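Enoyl-CoA hydratase (Thermus thermophilus, PDB 1WZ8) probably catalyses the reversible addition of water across the double bond of enoyl-CoA thioesters, as a hexameric member of the crotonase family. Local coordinates at residues V55-A69 / F103-V116. Sequence-based numbering, arbitrary orientation.
Sequences VRAVLLRGEGGVFSA and FPRPVVAAVEKVAV
R61 reaches E112 side-on with two nitrogens, one to each carboxylate oxygen. R61 NE donates to E112 OE1 at 3.0 Å, nearly straight and in the guanidinium plane but from above the carboxylate plane; NH2 donates to OE2 on the syn side, somewhat out of both planes. With CG anti to the backbone N (chi1 -173°) and the chain extended to NE, R61 runs out far enough to make this pair. Two waters also donate to OE1 of E112, one linking it to A110 O and G62 N, the other to G62 O. Were R61 an alanine, the E112 carboxylate would probably lose its charge mate and swing more freely off these waters. Next door, K113, bent at its last torsion (chi4 59°), brings NZ onto G65 O at 2.7 Å. F67 N donates to E112 O, which V114 N shares, and CD2 of the F67 ring lies 3.5 Å from A110 O. Beyond, S68 and A115 form a lone bridge: S68 N donates to V114 O, and V116 N to S68 O.

Earlier in both segments, strands 57-62 and 107-111 run parallel, their axes 21° apart, bonded from V58 N–P106 O to A110 N–L60 O. V58 CG2 sits 3.6 Å from CE2 of F103. W46 of helix 36-49 covers V58, L60 and V107, while strand 21-26 flanks 57-62 and strand 128-132 flanks 107-111, placing both inside the crotonase-fold sheet.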
loop_
_atom_site.group_PDB
_atom_site.type_symbol
_atom_site.label_atom_id
_atom_site.label_comp_id
_atom_site.label_asym_id
_atom_site.label_seq_id
_atom_site.Cartn_x
_atom_site.Cartn_y
_atom_site.Cartn_z
ATOM N N VAL A 55 15.151 5.105 -30.323
ATOM C CA VAL A 55 15.179 3.854 -29.571
ATOM C C VAL A 55 13.751 3.358 -29.359
ATOM O O VAL A 55 12.924 4.061 -28.775
ATOM C CB VAL A 55 15.851 4.030 -28.188
ATOM C CG1 VAL A 55 15.780 2.722 -27.403
ATOM C CG2 VAL A 55 17.301 4.449 -28.361
ATOM N N ARG A 56 13.459 2.154 -29.846
ATOM C CA ARG A 56 12.131 1.573 -29.680
ATOM C C ARG A 56 12.217 0.368 -28.744
ATOM O O ARG A 56 11.218 -0.065 -28.175
ATOM C CB ARG A 56 11.541 1.178 -31.043
ATOM C CG ARG A 56 11.302 2.384 -31.966
ATOM C CD ARG A 56 10.778 1.984 -33.348
ATOM N NE ARG A 56 9.367 1.600 -33.345
ATOM C CZ ARG A 56 8.346 2.453 -33.382
ATOM N NH1 ARG A 56 8.556 3.764 -33.425
ATOM N NH2 ARG A 56 7.102 1.990 -33.386
ATOM N N ALA A 57 13.428 -0.159 -28.584
ATOM C CA ALA A 57 13.672 -1.289 -27.693
ATOM C C ALA A 57 15.163 -1.385 -27.405
ATOM O O ALA A 57 15.988 -1.078 -28.268
ATOM C CB ALA A 57 13.177 -2.591 -28.324
ATOM N N VAL A 58 15.503 -1.793 -26.188
ATOM C CA VAL A 58 16.896 -1.948 -25.792
ATOM C C VAL A 58 17.205 -3.429 -25.592
ATOM O O VAL A 58 16.417 -4.167 -24.995
ATOM C CB VAL A 58 17.193 -1.180 -24.487
ATOM C CG1 VAL A 58 18.580 -1.538 -23.961
ATOM C CG2 VAL A 58 17.104 0.321 -24.748
ATOM N N LEU A 59 18.348 -3.858 -26.111
ATOM C CA LEU A 59 18.773 -5.245 -25.991
ATOM C C LEU A 59 20.080 -5.274 -25.212
ATOM O O LEU A 59 21.051 -4.633 -25.603
ATOM C CB LEU A 59 18.977 -5.862 -27.380
ATOM C CG LEU A 59 19.530 -7.291 -27.432
ATOM C CD1 LEU A 59 18.622 -8.228 -26.641
ATOM C CD2 LEU A 59 19.640 -7.746 -28.888
ATOM N N LEU A 60 20.095 -6.014 -24.110
ATOM C CA LEU A 60 21.288 -6.113 -23.278
ATOM C C LEU A 60 21.988 -7.441 -23.491
ATOM O O LEU A 60 21.345 -8.492 -23.527
ATOM C CB LEU A 60 20.914 -5.973 -21.802
ATOM C CG LEU A 60 20.288 -4.642 -21.384
ATOM C CD1 LEU A 60 19.839 -4.725 -19.924
ATOM C CD2 LEU A 60 21.298 -3.513 -21.582
ATOM N N ARG A 61 23.308 -7.395 -23.632
ATOM C CA ARG A 61 24.086 -8.608 -23.831
ATOM C C ARG A 61 25.483 -8.401 -23.270
ATOM O O ARG A 61 26.032 -7.301 -23.340
ATOM C CB ARG A 61 24.189 -8.949 -25.322
ATOM C CG ARG A 61 24.854 -10.291 -25.597
ATOM C CD ARG A 61 25.132 -10.513 -27.084
ATOM N NE ARG A 61 25.463 -11.913 -27.363
ATOM C CZ ARG A 61 25.739 -12.394 -28.572
ATOM N NH1 ARG A 61 25.731 -11.591 -29.628
ATOM N NH2 ARG A 61 26.016 -13.681 -28.728
ATOM N N GLY A 62 26.045 -9.459 -22.697
ATOM C CA GLY A 62 27.388 -9.373 -22.155
ATOM C C GLY A 62 28.341 -9.814 -23.245
ATOM O O GLY A 62 27.976 -10.630 -24.089
ATOM N N GLU A 63 29.554 -9.279 -23.246
ATOM C CA GLU A 63 30.524 -9.651 -24.266
ATOM C C GLU A 63 31.074 -11.045 -23.981
ATOM O O GLU A 63 31.045 -11.511 -22.844
ATOM C CB GLU A 63 31.676 -8.644 -24.292
ATOM C CG GLU A 63 32.568 -8.771 -25.513
ATOM C CD GLU A 63 34.034 -8.838 -25.154
ATOM O OE1 GLU A 63 34.431 -9.801 -24.465
ATOM O OE2 GLU A 63 34.789 -7.930 -25.562
ATOM N N GLY A 64 31.563 -11.711 -25.023
ATOM C CA GLY A 64 32.134 -13.035 -24.851
ATOM C C GLY A 64 31.152 -14.176 -24.655
ATOM O O GLY A 64 31.530 -15.242 -24.169
ATOM N N GLY A 65 29.895 -13.960 -25.027
ATOM C CA GLY A 65 28.890 -15.002 -24.885
ATOM C C GLY A 65 28.498 -15.336 -23.457
ATOM O O GLY A 65 28.120 -16.470 -23.158
ATOM N N VAL A 66 28.592 -14.356 -22.566
ATOM C CA VAL A 66 28.227 -14.563 -21.171
ATOM C C VAL A 66 27.644 -13.259 -20.655
ATOM O O VAL A 66 28.120 -12.185 -21.019
ATOM C CB VAL A 66 29.457 -14.957 -20.313
ATOM C CG1 VAL A 66 30.482 -13.835 -20.319
ATOM C CG2 VAL A 66 29.022 -15.277 -18.893
ATOM N N PHE A 67 26.608 -13.345 -19.826
ATOM C CA PHE A 67 25.992 -12.133 -19.302
ATOM C C PHE A 67 26.878 -11.546 -18.207
ATOM O O PHE A 67 27.771 -10.754 -18.504
ATOM C CB PHE A 67 24.584 -12.421 -18.775
ATOM C CG PHE A 67 23.699 -11.206 -18.722
ATOM C CD1 PHE A 67 23.292 -10.673 -17.501
ATOM C CD2 PHE A 67 23.274 -10.592 -19.895
ATOM C CE1 PHE A 67 22.472 -9.546 -17.449
ATOM C CE2 PHE A 67 22.450 -9.462 -19.856
ATOM C CZ PHE A 67 22.051 -8.941 -18.626
ATOM N N SER A 68 26.659 -11.924 -16.951
ATOM C CA SER A 68 27.495 -11.387 -15.880
ATOM C C SER A 68 27.455 -12.157 -14.567
ATOM O O SER A 68 26.389 -12.556 -14.096
ATOM C CB SER A 68 27.130 -9.925 -15.600
ATOM O OG SER A 68 27.909 -9.411 -14.524
ATOM N N ALA A 69 28.630 -12.349 -13.976
ATOM C CA ALA A 69 28.753 -13.051 -12.703
ATOM C C ALA A 69 28.498 -12.089 -11.540
ATOM O O ALA A 69 28.556 -12.481 -10.373
ATOM C CB ALA A 69 30.150 -13.672 -12.580
ATOM N N PHE A 103 12.937 3.223 -17.570
ATOM C CA PHE A 103 13.265 3.606 -18.936
ATOM C C PHE A 103 11.950 3.437 -19.694
ATOM O O PHE A 103 11.246 2.456 -19.491
ATOM C CB PHE A 103 14.331 2.684 -19.520
ATOM C CG PHE A 103 14.829 3.125 -20.860
ATOM C CD1 PHE A 103 15.505 4.334 -20.995
ATOM C CD2 PHE A 103 14.584 2.362 -21.995
ATOM C CE1 PHE A 103 15.929 4.780 -22.245
ATOM C CE2 PHE A 103 15.005 2.798 -23.253
ATOM C CZ PHE A 103 15.675 4.010 -23.378
ATOM N N PRO A 104 11.599 4.389 -20.576
ATOM C CA PRO A 104 10.336 4.278 -21.319
ATOM C C PRO A 104 10.160 3.146 -22.329
ATOM O O PRO A 104 9.034 2.686 -22.550
ATOM C CB PRO A 104 10.195 5.653 -21.968
ATOM C CG PRO A 104 11.624 6.071 -22.174
ATOM C CD PRO A 104 12.276 5.663 -20.877
ATOM N N ARG A 105 11.249 2.697 -22.944
ATOM C CA ARG A 105 11.160 1.632 -23.940
ATOM C C ARG A 105 11.389 0.244 -23.346
ATOM O O ARG A 105 12.048 0.093 -22.315
ATOM C CB ARG A 105 12.181 1.867 -25.061
ATOM C CG ARG A 105 12.273 3.305 -25.526
ATOM C CD ARG A 105 10.906 3.848 -25.894
ATOM N NE ARG A 105 10.912 5.304 -25.970
ATOM C CZ ARG A 105 9.813 6.048 -26.038
ATOM N NH1 ARG A 105 8.620 5.466 -26.043
ATOM N NH2 ARG A 105 9.906 7.370 -26.084
ATOM N N PRO A 106 10.828 -0.790 -23.988
ATOM C CA PRO A 106 10.990 -2.165 -23.511
ATOM C C PRO A 106 12.461 -2.552 -23.549
ATOM O O PRO A 106 13.182 -2.176 -24.474
ATOM C CB PRO A 106 10.162 -2.978 -24.503
ATOM C CG PRO A 106 9.072 -2.013 -24.890
ATOM C CD PRO A 106 9.851 -0.730 -25.089
ATOM N N VAL A 107 12.893 -3.298 -22.539
ATOM C CA VAL A 107 14.276 -3.747 -22.435
ATOM C C VAL A 107 14.296 -5.269 -22.437
ATOM O O VAL A 107 13.565 -5.906 -21.685
ATOM C CB VAL A 107 14.930 -3.232 -21.127
ATOM C CG1 VAL A 107 16.360 -3.764 -21.002
ATOM C CG2 VAL A 107 14.919 -1.713 -21.107
ATOM N N VAL A 108 15.133 -5.842 -23.295
ATOM C CA VAL A 108 15.261 -7.284 -23.410
ATOM C C VAL A 108 16.681 -7.676 -23.021
ATOM O O VAL A 108 17.635 -6.987 -23.375
ATOM C CB VAL A 108 15.021 -7.753 -24.867
ATOM C CG1 VAL A 108 15.189 -9.268 -24.963
ATOM C CG2 VAL A 108 13.633 -7.330 -25.334
ATOM N N ALA A 109 16.818 -8.773 -22.286
ATOM C CA ALA A 109 18.136 -9.241 -21.882
ATOM C C ALA A 109 18.428 -10.614 -22.475
ATOM O O ALA A 109 17.623 -11.535 -22.355
ATOM C CB ALA A 109 18.232 -9.300 -20.362
ATOM N N ALA A 110 19.577 -10.741 -23.135
ATOM C CA ALA A 110 19.991 -12.018 -23.713
ATOM C C ALA A 110 20.912 -12.603 -22.651
ATOM O O ALA A 110 22.118 -12.365 -22.660
ATOM C CB ALA A 110 20.750 -11.792 -25.018
ATOM N N VAL A 111 20.329 -13.364 -21.733
ATOM C CA VAL A 111 21.079 -13.937 -20.621
ATOM C C VAL A 111 21.786 -15.238 -20.987
ATOM O O VAL A 111 21.210 -16.320 -20.912
ATOM C CB VAL A 111 20.142 -14.167 -19.425
ATOM C CG1 VAL A 111 20.948 -14.379 -18.159
ATOM C CG2 VAL A 111 19.203 -12.970 -19.277
ATOM N N GLU A 112 23.054 -15.107 -21.361
ATOM C CA GLU A 112 23.869 -16.242 -21.765
ATOM C C GLU A 112 24.743 -16.807 -20.652
ATOM O O GLU A 112 25.442 -16.066 -19.965
ATOM C CB GLU A 112 24.773 -15.839 -22.934
ATOM C CG GLU A 112 24.042 -15.374 -24.180
ATOM C CD GLU A 112 24.986 -14.790 -25.215
ATOM O OE1 GLU A 112 25.572 -13.715 -24.951
ATOM O OE2 GLU A 112 25.151 -15.407 -26.289
ATOM N N LYS A 113 24.681 -18.126 -20.490
ATOM C CA LYS A 113 25.490 -18.866 -19.523
ATOM C C LYS A 113 25.410 -18.561 -18.035
ATOM O O LYS A 113 25.199 -19.470 -17.235
ATOM C CB LYS A 113 26.965 -18.800 -19.931
ATOM C CG LYS A 113 27.256 -19.366 -21.307
ATOM C CD LYS A 113 28.750 -19.405 -21.571
ATOM C CE LYS A 113 29.038 -19.893 -22.984
ATOM N NZ LYS A 113 28.399 -19.004 -23.993
ATOM N N VAL A 114 25.610 -17.301 -17.653
ATOM C CA VAL A 114 25.589 -16.952 -16.242
ATOM C C VAL A 114 24.989 -15.582 -15.922
ATOM O O VAL A 114 25.200 -14.609 -16.643
ATOM C CB VAL A 114 27.022 -16.972 -15.649
ATOM C CG1 VAL A 114 26.965 -16.762 -14.146
ATOM C CG2 VAL A 114 27.721 -18.288 -15.980
ATOM N N ALA A 115 24.253 -15.531 -14.817
ATOM C CA ALA A 115 23.637 -14.308 -14.318
ATOM C C ALA A 115 23.593 -14.486 -12.808
ATOM O O ALA A 115 22.756 -15.217 -12.287
ATOM C CB ALA A 115 22.223 -14.141 -14.881
ATOM N N VAL A 116 24.510 -13.816 -12.114
ATOM C CA VAL A 116 24.611 -13.908 -10.665
ATOM C C VAL A 116 24.721 -12.508 -10.053
ATOM O O VAL A 116 25.267 -11.592 -10.673
ATOM C CB VAL A 116 25.866 -14.729 -10.249
ATOM C CG1 VAL A 116 25.973 -14.791 -8.732
ATOM C CG2 VAL A 116 25.801 -16.136 -10.842
HETATM O O HOH W 1 13.009 6.657 -27.838
HETATM O O HOH W 2 24.845 -12.239 -22.763
HETATM O O HOH W 3 27.786 -12.423 -26.004
#